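Local coordinates for protein probable amidase (Thermus thermophilus, PDB 2DC0) that belongs to the amidase family, with helices packed against a large mixed beta sheet, its own function not established, at residues Arg14-Pro17 with Leu18-Leu21; Asp215-Phe218 with Leu219-Leu223; Gly250-Val253 with Arg254-Phe257; Val289-Glu292 with Ala293-His297. All coordinates share one frame; numbering follows the deposited sequence.

All four contacts are local, at the start of, along or at the end of a helix, and they follow one another along the chain without touching. Interactions 1 and 2 are the closest pair, their centres about 21 Å apart, and both pack against helix 3-11: interaction 1 is the N-terminal start of helix 17-30, and interaction 2 a turn of helix 213-224. Interaction 3 opens helix 251-263 about 31 Å from interaction 2 (centre to centre). Interaction 4, where helix 281-296 ends beside the second subunit, lies on the opposite side of the chain's centre from interaction 1, with about 43 Å between their centres.

Interaction 1 of 4, residues Arg14-Pro17 with Leu18-Leu21; sequences RTTP and LALL
Thr16 meets Ala19 through its hydroxyl: OG1 accepts from Ala19 N over 3.2 Å, with an N-H...O angle of 157°. This is a capping bond, and it depends on chi1 of 64°, which places OG1 between the backbone N and the carbonyl carbon of Thr16, leaning over the first turn of the helix. The same residue also gives its carbonyl to the helix. Thr16 O accepts from Leu20 N at 2.9 Å, the donor arriving almost in line with the C=O bond. One residue on, Pro17 O takes up Leu21 N at 2.9 Å, so regular helical bonding is running within one turn. Thr15 adds a side contact: its OG1 lies 3.5 Å from Ala19 CB and 4.2 Å from Leu20 CG, the Thr15 and Leu20 side chains crossing at about a right angle. These two residues hold the positions, before the cap and in the fourth place of the helix, that a hydrophobic staple would use, but here a hydroxyl rather than a hydrocarbon faces the leucine. Thr16 N is buried with no partner in the model. Farther out, Leu10 of helix 3-11 touches both Thr15 and Leu20, while Thr53 of helix 42-57 packs on Thr16 and Pro17 and receives a weak bond from Leu18 N. Leu21 points its end into the fold, onto Leu110 and Phe112 of strand 110-115. The whole is a threonine N-cap followed by proline in the first helical position, where no N-H is needed for the helical i to i-4 bonds, at the start of helix 17-30.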
loop_
_atom_site.group_PDB
_atom_site.type_symbol
_atom_site.label_atom_id
_atom_site.label_comp_id
_atom_site.label_asym_id
_atom_site.label_seq_id
_atom_site.Cartn_x
_atom_site.Cartn_y
_atom_site.Cartn_z
ATOM N N ARG A 14 -36.810 9.064 -27.943
ATOM C CA ARG A 14 -36.916 10.517 -28.038
ATOM C C ARG A 14 -35.690 11.117 -28.727
ATOM O O ARG A 14 -35.642 12.316 -28.994
ATOM C CB ARG A 14 -37.087 11.138 -26.649
ATOM C CG ARG A 14 -38.349 10.693 -25.916
ATOM C CD ARG A 14 -38.398 11.271 -24.509
ATOM N NE ARG A 14 -39.548 10.793 -23.744
ATOM C CZ ARG A 14 -40.815 11.085 -24.028
ATOM N NH1 ARG A 14 -41.106 11.857 -25.067
ATOM N NH2 ARG A 14 -41.793 10.607 -23.267
ATOM N N THR A 15 -34.699 10.278 -29.008
ATOM C CA THR A 15 -33.485 10.733 -29.684
ATOM C C THR A 15 -32.781 9.529 -30.301
ATOM O O THR A 15 -33.202 8.392 -30.092
ATOM C CB THR A 15 -32.516 11.448 -28.700
ATOM O OG1 THR A 15 -31.534 12.181 -29.443
ATOM C CG2 THR A 15 -31.800 10.430 -27.816
ATOM N N THR A 16 -31.717 9.785 -31.057
ATOM C CA THR A 16 -30.940 8.725 -31.696
ATOM C C THR A 16 -29.445 9.003 -31.561
ATOM O O THR A 16 -29.040 10.126 -31.266
ATOM C CB THR A 16 -31.247 8.622 -33.208
ATOM O OG1 THR A 16 -30.843 9.834 -33.859
ATOM C CG2 THR A 16 -32.738 8.395 -33.443
ATOM N N PRO A 17 -28.607 7.979 -31.781
ATOM C CA PRO A 17 -27.154 8.134 -31.687
ATOM C C PRO A 17 -26.682 9.230 -32.629
ATOM O O PRO A 17 -25.791 10.011 -32.301
ATOM C CB PRO A 17 -26.636 6.762 -32.099
ATOM C CG PRO A 17 -27.705 5.847 -31.582
ATOM C CD PRO A 17 -28.962 6.569 -32.018
ATOM N N LEU A 18 -27.289 9.279 -33.809
ATOM C CA LEU A 18 -26.943 10.282 -34.803
ATOM C C LEU A 18 -27.219 11.686 -34.267
ATOM O O LEU A 18 -26.402 12.593 -34.437
ATOM C CB LEU A 18 -27.743 10.041 -36.085
ATOM C CG LEU A 18 -27.446 11.002 -37.236
ATOM C CD1 LEU A 18 -25.990 10.872 -37.657
ATOM C CD2 LEU A 18 -28.369 10.698 -38.403
ATOM N N ALA A 19 -28.363 11.861 -33.610
ATOM C CA ALA A 19 -28.730 13.163 -33.048
ATOM C C ALA A 19 -27.808 13.546 -31.892
ATOM O O ALA A 19 -27.431 14.709 -31.747
ATOM C CB ALA A 19 -30.189 13.142 -32.567
ATOM N N LEU A 20 -27.462 12.571 -31.056
ATOM C CA LEU A 20 -26.572 12.841 -29.933
ATOM C C LEU A 20 -25.208 13.285 -30.464
ATOM O O LEU A 20 -24.581 14.182 -29.901
ATOM C CB LEU A 20 -26.422 11.597 -29.049
ATOM C CG LEU A 20 -27.675 11.217 -28.243
ATOM C CD1 LEU A 20 -27.461 9.899 -27.501
ATOM C CD2 LEU A 20 -27.991 12.336 -27.262
ATOM N N LEU A 21 -24.760 12.669 -31.557
ATOM C CA LEU A 21 -23.475 13.030 -32.146
ATOM C C LEU A 21 -23.528 14.446 -32.714
ATOM O O LEU A 21 -22.643 15.262 -32.445
ATOM C CB LEU A 21 -23.072 12.049 -33.256
ATOM C CG LEU A 21 -21.729 12.365 -33.951
ATOM C CD1 LEU A 21 -20.598 12.325 -32.936
ATOM C CD2 LEU A 21 -21.464 11.367 -35.072
#

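Interaction 2 of 4, residues Asp215-Phe218 with Leu219-Leu223; sequences DAHF and LTEIL
His217 and Glu221 face each other one turn apart on helix 213-224, a contact between side chains spaced i to i+4. Glu221 CG sits over one face of the imidazole in a CH-pi contact, 4.1 Å from the ring centroid and 27° off the ring normal. The carboxylate beyond it is inclined to the ring by 42°. Glu221 keeps CG beside its backbone N (chi1 -69°) and extends from there, which runs the chain alongside the ring and keeps the carboxylate next to it; its OE2 is held by Ile228 N, and OE1 takes a bond from a water at 2.9 Å. That water also donates to Phe218 O, tying the carboxylate to the backbone. Phe218 O is only weakly bonded by Ile222 N, at 3.4 Å, so the water supplements a long helical bond. The helix packs on the large mixed sheet of the fold: Ala216 touches Val182 of strand 182-185, and Leu219 and Thr220 rest on Pro208 of strand 206-210. On this buried side Thr220 turns its hydroxyl back onto the helix. OG1 donates to Ala216 O at 2.6 Å, and Thr220 N reaches the same oxygen at 3.0 Å from the opposite face of the carbonyl plane, so two donors grip one acceptor and the hydroxyl proton is used within the helix itself. At the other end, Leu219 N bonds Asp215 O nearly straight, at 2.8 Å. The Asp215 carboxylate takes Leu3 N and Leu4 N, the first amides of helix 3-11, whose Leu4 and Lys7 side chains also cover Phe218.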
loop_
_atom_site.group_PDB
_atom_site.type_symbol
_atom_site.label_atom_id
_atom_site.label_comp_id
_atom_site.label_asym_id
_atom_site.label_seq_id
_atom_site.Cartn_x
_atom_site.Cartn_y
_atom_site.Cartn_z
ATOM N N ASP A 215 -23.257 9.030 -13.212
ATOM C CA ASP A 215 -22.574 8.690 -14.455
ATOM C C ASP A 215 -21.191 8.121 -14.130
ATOM O O ASP A 215 -20.734 7.165 -14.767
ATOM C CB ASP A 215 -22.403 9.925 -15.342
ATOM C CG ASP A 215 -23.605 10.176 -16.242
ATOM O OD1 ASP A 215 -24.655 9.521 -16.062
ATOM O OD2 ASP A 215 -23.497 11.039 -17.134
ATOM N N ALA A 216 -20.524 8.714 -13.140
ATOM C CA ALA A 216 -19.188 8.265 -12.741
ATOM C C ALA A 216 -19.218 6.801 -12.300
ATOM O O ALA A 216 -18.344 6.013 -12.666
ATOM C CB ALA A 216 -18.649 9.158 -11.604
ATOM N N HIS A 217 -20.215 6.451 -11.493
ATOM C CA HIS A 217 -20.388 5.083 -11.013
ATOM C C HIS A 217 -20.716 4.147 -12.184
ATOM O O HIS A 217 -20.131 3.075 -12.328
ATOM C CB HIS A 217 -21.530 5.031 -9.995
ATOM C CG HIS A 217 -22.055 3.649 -9.747
ATOM N ND1 HIS A 217 -21.352 2.700 -9.035
ATOM C CD2 HIS A 217 -23.202 3.049 -10.144
ATOM C CE1 HIS A 217 -22.043 1.575 -9.004
ATOM N NE2 HIS A 217 -23.170 1.760 -9.669
ATOM N N PHE A 218 -21.664 4.570 -13.008
ATOM C CA PHE A 218 -22.108 3.801 -14.165
ATOM C C PHE A 218 -20.947 3.453 -15.087
ATOM O O PHE A 218 -20.752 2.292 -15.457
ATOM C CB PHE A 218 -23.160 4.614 -14.929
ATOM C CG PHE A 218 -23.680 3.943 -16.175
ATOM C CD1 PHE A 218 -24.251 2.675 -16.120
ATOM C CD2 PHE A 218 -23.631 4.601 -17.400
ATOM C CE1 PHE A 218 -24.768 2.068 -17.269
ATOM C CE2 PHE A 218 -24.147 4.002 -18.556
ATOM C CZ PHE A 218 -24.716 2.734 -18.484
ATOM N N LEU A 219 -20.172 4.468 -15.443
ATOM C CA LEU A 219 -19.037 4.294 -16.331
ATOM C C LEU A 219 -17.897 3.498 -15.694
ATOM O O LEU A 219 -17.222 2.718 -16.374
ATOM C CB LEU A 219 -18.545 5.669 -16.775
ATOM C CG LEU A 219 -17.895 5.824 -18.142
ATOM C CD1 LEU A 219 -18.744 5.170 -19.238
ATOM C CD2 LEU A 219 -17.741 7.313 -18.409
ATOM N N THR A 220 -17.679 3.687 -14.395
ATOM C CA THR A 220 -16.611 2.967 -13.707
ATOM C C THR A 220 -16.897 1.463 -13.696
ATOM O O THR A 220 -15.982 0.660 -13.836
ATOM C CB THR A 220 -16.413 3.497 -12.256
ATOM O OG1 THR A 220 -16.011 4.873 -12.304
ATOM C CG2 THR A 220 -15.334 2.701 -11.531
ATOM N N GLU A 221 -18.163 1.077 -13.548
ATOM C CA GLU A 221 -18.509 -0.344 -13.558
ATOM C C GLU A 221 -18.162 -0.931 -14.925
ATOM O O GLU A 221 -17.600 -2.024 -15.019
ATOM C CB GLU A 221 -19.999 -0.553 -13.288
ATOM C CG GLU A 221 -20.443 -0.215 -11.875
ATOM C CD GLU A 221 -21.880 -0.634 -11.622
ATOM O OE1 GLU A 221 -22.747 -0.305 -12.460
ATOM O OE2 GLU A 221 -22.147 -1.275 -10.583
ATOM N N ILE A 222 -18.491 -0.194 -15.982
ATOM C CA ILE A 222 -18.209 -0.641 -17.339
ATOM C C ILE A 222 -16.705 -0.696 -17.585
ATOM O O ILE A 222 -16.200 -1.648 -18.174
ATOM C CB ILE A 222 -18.855 0.301 -18.391
ATOM C CG1 ILE A 222 -20.375 0.326 -18.210
ATOM C CG2 ILE A 222 -18.479 -0.143 -19.794
ATOM C CD1 ILE A 222 -21.131 -1.023 -18.340
ATOM N N LEU A 223 -15.989 0.324 -17.124
ATOM C CA LEU A 223 -14.539 0.382 -17.303
ATOM C C LEU A 223 -13.813 -0.703 -16.528
ATOM O O LEU A 223 -12.803 -1.234 -16.986
ATOM C CB LEU A 223 -14.012 1.748 -16.867
ATOM C CG LEU A 223 -14.339 2.907 -17.812
ATOM C CD1 LEU A 223 -14.054 4.236 -17.119
ATOM C CD2 LEU A 223 -13.508 2.768 -19.083
HETATM O O HOH W 1 -22.716 0.032 -15.329
#

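Interaction 3 of 4, residues Gly250-Val253 with Arg254-Phe257; sequences GVEV and RKAF
Lys255 folds back along the first turn of helix 251-263 to meet Val251 and Glu252, on the solvent side of a helix whose other side is buried. The tight part is the backbone and the inner residues. Gly250, in the N-cap position, offers its carbonyl to Arg254 N at 2.9 Å, and Val253 O takes Phe257 N at 2.8 Å with a nearly straight angle of 165°. Val253 and Phe257 both press on Pro354 of strand 350-354 and reach strand 406-413, at Val408 and Leu410, while Ala256 touches Phe400 and Ala401 of strand 395-403. Here the helix lies closely on the sheet. The root of the lysine is close as well, Lys255 CG passing 3.2 Å from Val251 O. The outer part is looser. Lys255 CD comes only to 4.0 Å from Val251 CG1. The chain then bends at chi3 (65°), which swings NZ round toward Glu252, the two side chains lying next to each other and pointing the same way. Their salt bridge is long: Lys255 NZ stands 3.6 Å from Glu252 OE1 and 3.7 Å from OE2, with neither oxygen clearly preferred. Arg254 behaves differently, sending its guanidinium off the helix to a salt bridge from NH1 to Glu371, between strands 367-370 and 373-376, while its side chain touches Leu242 and Leu245. Both ion pairs involve this turn, but the Glu252 pair is wide and exposed to solvent, so its attraction is probably modest; the carboxylate, near the N-terminal end of the helix, is probably also favoured by the helix dipole.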
loop_
_atom_site.group_PDB
_atom_site.type_symbol
_atom_site.label_atom_id
_atom_site.label_comp_id
_atom_site.label_asym_id
_atom_site.label_seq_id
_atom_site.Cartn_x
_atom_site.Cartn_y
_atom_site.Cartn_z
ATOM N N GLY A 250 -6.225 28.566 -0.230
ATOM C CA GLY A 250 -6.293 29.998 -0.433
ATOM C C GLY A 250 -7.396 30.469 0.502
ATOM O O GLY A 250 -8.300 29.700 0.815
ATOM N N VAL A 251 -7.326 31.715 0.960
ATOM C CA VAL A 251 -8.332 32.265 1.876
ATOM C C VAL A 251 -9.797 32.025 1.483
ATOM O O VAL A 251 -10.614 31.670 2.336
ATOM C CB VAL A 251 -8.128 33.793 2.069
ATOM C CG1 VAL A 251 -9.252 34.371 2.926
ATOM C CG2 VAL A 251 -6.779 34.055 2.745
ATOM N N GLU A 252 -10.128 32.220 0.207
ATOM C CA GLU A 252 -11.507 32.042 -0.251
ATOM C C GLU A 252 -11.987 30.590 -0.273
ATOM O O GLU A 252 -13.150 30.317 0.030
ATOM C CB GLU A 252 -11.707 32.662 -1.642
ATOM C CG GLU A 252 -11.547 34.187 -1.707
ATOM C CD GLU A 252 -12.342 34.919 -0.627
ATOM O OE1 GLU A 252 -13.561 34.673 -0.492
ATOM O OE2 GLU A 252 -11.745 35.753 0.083
ATOM N N VAL A 253 -11.112 29.665 -0.652
ATOM C CA VAL A 253 -11.488 28.256 -0.680
ATOM C C VAL A 253 -11.599 27.784 0.765
ATOM O O VAL A 253 -12.451 26.957 1.101
ATOM C CB VAL A 253 -10.452 27.419 -1.467
ATOM C CG1 VAL A 253 -10.673 25.929 -1.239
ATOM C CG2 VAL A 253 -10.578 27.736 -2.959
ATOM N N ARG A 254 -10.749 28.333 1.624
ATOM C CA ARG A 254 -10.787 27.992 3.041
ATOM C C ARG A 254 -12.171 28.343 3.577
ATOM O O ARG A 254 -12.771 27.579 4.329
ATOM C CB ARG A 254 -9.744 28.803 3.806
ATOM C CG ARG A 254 -9.761 28.560 5.298
ATOM C CD ARG A 254 -8.551 27.746 5.679
ATOM N NE ARG A 254 -8.903 26.440 6.194
ATOM C CZ ARG A 254 -8.018 25.478 6.415
ATOM N NH1 ARG A 254 -6.731 25.686 6.153
ATOM N NH2 ARG A 254 -8.418 24.315 6.906
ATOM N N LYS A 255 -12.667 29.514 3.192
ATOM C CA LYS A 255 -13.980 29.966 3.642
ATOM C C LYS A 255 -15.100 29.082 3.101
ATOM O O LYS A 255 -16.029 28.727 3.832
ATOM C CB LYS A 255 -14.200 31.427 3.229
ATOM C CG LYS A 255 -13.261 32.390 3.965
ATOM C CD LYS A 255 -13.178 33.763 3.305
ATOM C CE LYS A 255 -14.504 34.504 3.341
ATOM N NZ LYS A 255 -14.339 35.873 2.766
ATOM N N ALA A 256 -15.013 28.717 1.826
ATOM C CA ALA A 256 -16.037 27.859 1.236
ATOM C C ALA A 256 -16.041 26.493 1.916
ATOM O O ALA A 256 -17.097 25.952 2.233
ATOM C CB ALA A 256 -15.795 27.695 -0.259
ATOM N N PHE A 257 -14.856 25.939 2.149
ATOM C CA PHE A 257 -14.756 24.633 2.781
ATOM C C PHE A 257 -15.307 24.671 4.204
ATOM O O PHE A 257 -16.028 23.755 4.629
ATOM C CB PHE A 257 -13.301 24.169 2.791
ATOM C CG PHE A 257 -13.111 22.770 3.313
ATOM C CD1 PHE A 257 -13.767 21.694 2.724
ATOM C CD2 PHE A 257 -12.247 22.526 4.371
ATOM C CE1 PHE A 257 -13.560 20.397 3.182
ATOM C CE2 PHE A 257 -12.034 21.234 4.836
ATOM C CZ PHE A 257 -12.691 20.166 4.241
#

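Interaction 4 of 4, residues Val289-Glu292 with Ala293-His297; sequences VRYE and AARIH
From Val289 to Ile296 run the last turns of helix 281-296, the bonding lengthening toward the end: Ala293 N bonds Val289 O at 2.8 Å and Ala294 N bonds Arg290 O at 2.9 Å, but Arg295 N reaches Tyr291 O only weakly, at 3.3 Å. Glu292 O then accepts from Ile296 N, also at 3.3 Å, and weakly from Arg295 N, and His297 leaves helical geometry. Across this last turn the Arg295 guanidinium lies over one face of the Tyr291 ring, an off-centre cation-pi contact with CZ 3.9 Å from the ring centroid. The planes are 38° apart, with NH2 3.1 Å from Tyr291 CE1, near the ring's rim. A bend at chi2 (-52°) turns the arginine back over the ring, and outside bonds from NH1 to Gly319 O and from NH2 to Leu322 O fix its rotation. Glu292 points elsewhere, its carboxylate held by the hydroxyls of Tyr327, Ser200 and Ser202. Tyr327, on helix 324-345, also stacks on Tyr291; Leu320 of helix 310-321 packs on Ala294 and Arg295, and Arg328 of the second subunit touches both Tyr291 and Arg295, placing the pair at the subunit interface.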
loop_
_atom_site.group_PDB
_atom_site.type_symbol
_atom_site.label_atom_id
_atom_site.label_comp_id
_atom_site.label_asym_id
_atom_site.label_seq_id
_atom_site.Cartn_x
_atom_site.Cartn_y
_atom_site.Cartn_z
ATOM N N VAL A 289 7.596 9.331 -9.176
ATOM C CA VAL A 289 6.977 9.487 -10.486
ATOM C C VAL A 289 7.969 9.918 -11.573
ATOM O O VAL A 289 7.993 9.338 -12.657
ATOM C CB VAL A 289 5.798 10.500 -10.414
ATOM C CG1 VAL A 289 5.349 10.910 -11.823
ATOM C CG2 VAL A 289 4.617 9.856 -9.672
ATOM N N ARG A 290 8.781 10.934 -11.297
ATOM C CA ARG A 290 9.749 11.393 -12.296
ATOM C C ARG A 290 10.735 10.289 -12.663
ATOM O O ARG A 290 11.127 10.170 -13.825
ATOM C CB ARG A 290 10.504 12.622 -11.791
ATOM C CG ARG A 290 9.623 13.861 -11.736
ATOM C CD ARG A 290 10.391 15.076 -11.281
ATOM N NE ARG A 290 9.586 16.286 -11.381
ATOM C CZ ARG A 290 9.963 17.468 -10.911
ATOM N NH1 ARG A 290 11.137 17.593 -10.306
ATOM N NH2 ARG A 290 9.167 18.522 -11.047
ATOM N N TYR A 291 11.131 9.482 -11.681
ATOM C CA TYR A 291 12.059 8.389 -11.945
ATOM C C TYR A 291 11.434 7.406 -12.928
ATOM O O TYR A 291 12.053 7.050 -13.933
ATOM C CB TYR A 291 12.417 7.637 -10.661
ATOM C CG TYR A 291 13.373 6.478 -10.895
ATOM C CD1 TYR A 291 14.753 6.682 -10.930
ATOM C CD2 TYR A 291 12.894 5.187 -11.123
ATOM C CE1 TYR A 291 15.637 5.630 -11.189
ATOM C CE2 TYR A 291 13.768 4.124 -11.383
ATOM C CZ TYR A 291 15.137 4.359 -11.415
ATOM O OH TYR A 291 16.002 3.325 -11.678
ATOM N N GLU A 292 10.211 6.963 -12.636
ATOM C CA GLU A 292 9.530 6.005 -13.509
ATOM C C GLU A 292 9.217 6.607 -14.874
ATOM O O GLU A 292 9.391 5.944 -15.899
ATOM C CB GLU A 292 8.226 5.490 -12.864
ATOM C CG GLU A 292 8.425 4.682 -11.575
ATOM C CD GLU A 292 7.152 3.968 -11.096
ATOM O OE1 GLU A 292 6.052 4.248 -11.617
ATOM O OE2 GLU A 292 7.256 3.125 -10.183
ATOM N N ALA A 293 8.765 7.861 -14.888
ATOM C CA ALA A 293 8.416 8.528 -16.139
ATOM C C ALA A 293 9.633 8.704 -17.044
ATOM O O ALA A 293 9.545 8.530 -18.264
ATOM C CB ALA A 293 7.780 9.887 -15.850
ATOM N N ALA A 294 10.767 9.052 -16.449
ATOM C CA ALA A 294 11.980 9.244 -17.232
ATOM C C ALA A 294 12.425 7.941 -17.899
ATOM O O ALA A 294 12.931 7.956 -19.018
ATOM C CB ALA A 294 13.095 9.792 -16.350
ATOM N N ARG A 295 12.236 6.814 -17.223
ATOM C CA ARG A 295 12.649 5.549 -17.803
ATOM C C ARG A 295 11.727 5.134 -18.948
ATOM O O ARG A 295 12.121 4.371 -19.830
ATOM C CB ARG A 295 12.727 4.468 -16.718
ATOM C CG ARG A 295 13.689 4.834 -15.568
ATOM C CD ARG A 295 15.055 5.228 -16.128
ATOM N NE ARG A 295 16.073 5.616 -15.143
ATOM C CZ ARG A 295 16.015 6.690 -14.359
ATOM N NH1 ARG A 295 14.968 7.509 -14.405
ATOM N NH2 ARG A 295 17.041 6.985 -13.565
ATOM N N ILE A 296 10.500 5.641 -18.950
ATOM C CA ILE A 296 9.573 5.326 -20.032
ATOM C C ILE A 296 10.000 6.044 -21.306
ATOM O O ILE A 296 9.987 5.469 -22.388
ATOM C CB ILE A 296 8.148 5.790 -19.710
ATOM C CG1 ILE A 296 7.592 4.970 -18.546
ATOM C CG2 ILE A 296 7.268 5.675 -20.959
ATOM C CD1 ILE A 296 7.432 3.440 -18.761
ATOM N N HIS A 297 10.379 7.308 -21.159
ATOM C CA HIS A 297 10.771 8.143 -22.290
ATOM C C HIS A 297 12.273 8.323 -22.422
ATOM O O HIS A 297 12.735 9.251 -23.084
ATOM C CB HIS A 297 10.108 9.510 -22.150
ATOM C CG HIS A 297 8.616 9.443 -22.083
ATOM N ND1 HIS A 297 7.827 9.311 -23.205
ATOM C CD2 HIS A 297 7.770 9.435 -21.024
ATOM C CE1 HIS A 297 6.558 9.223 -22.842
ATOM N NE2 HIS A 297 6.498 9.294 -21.523
#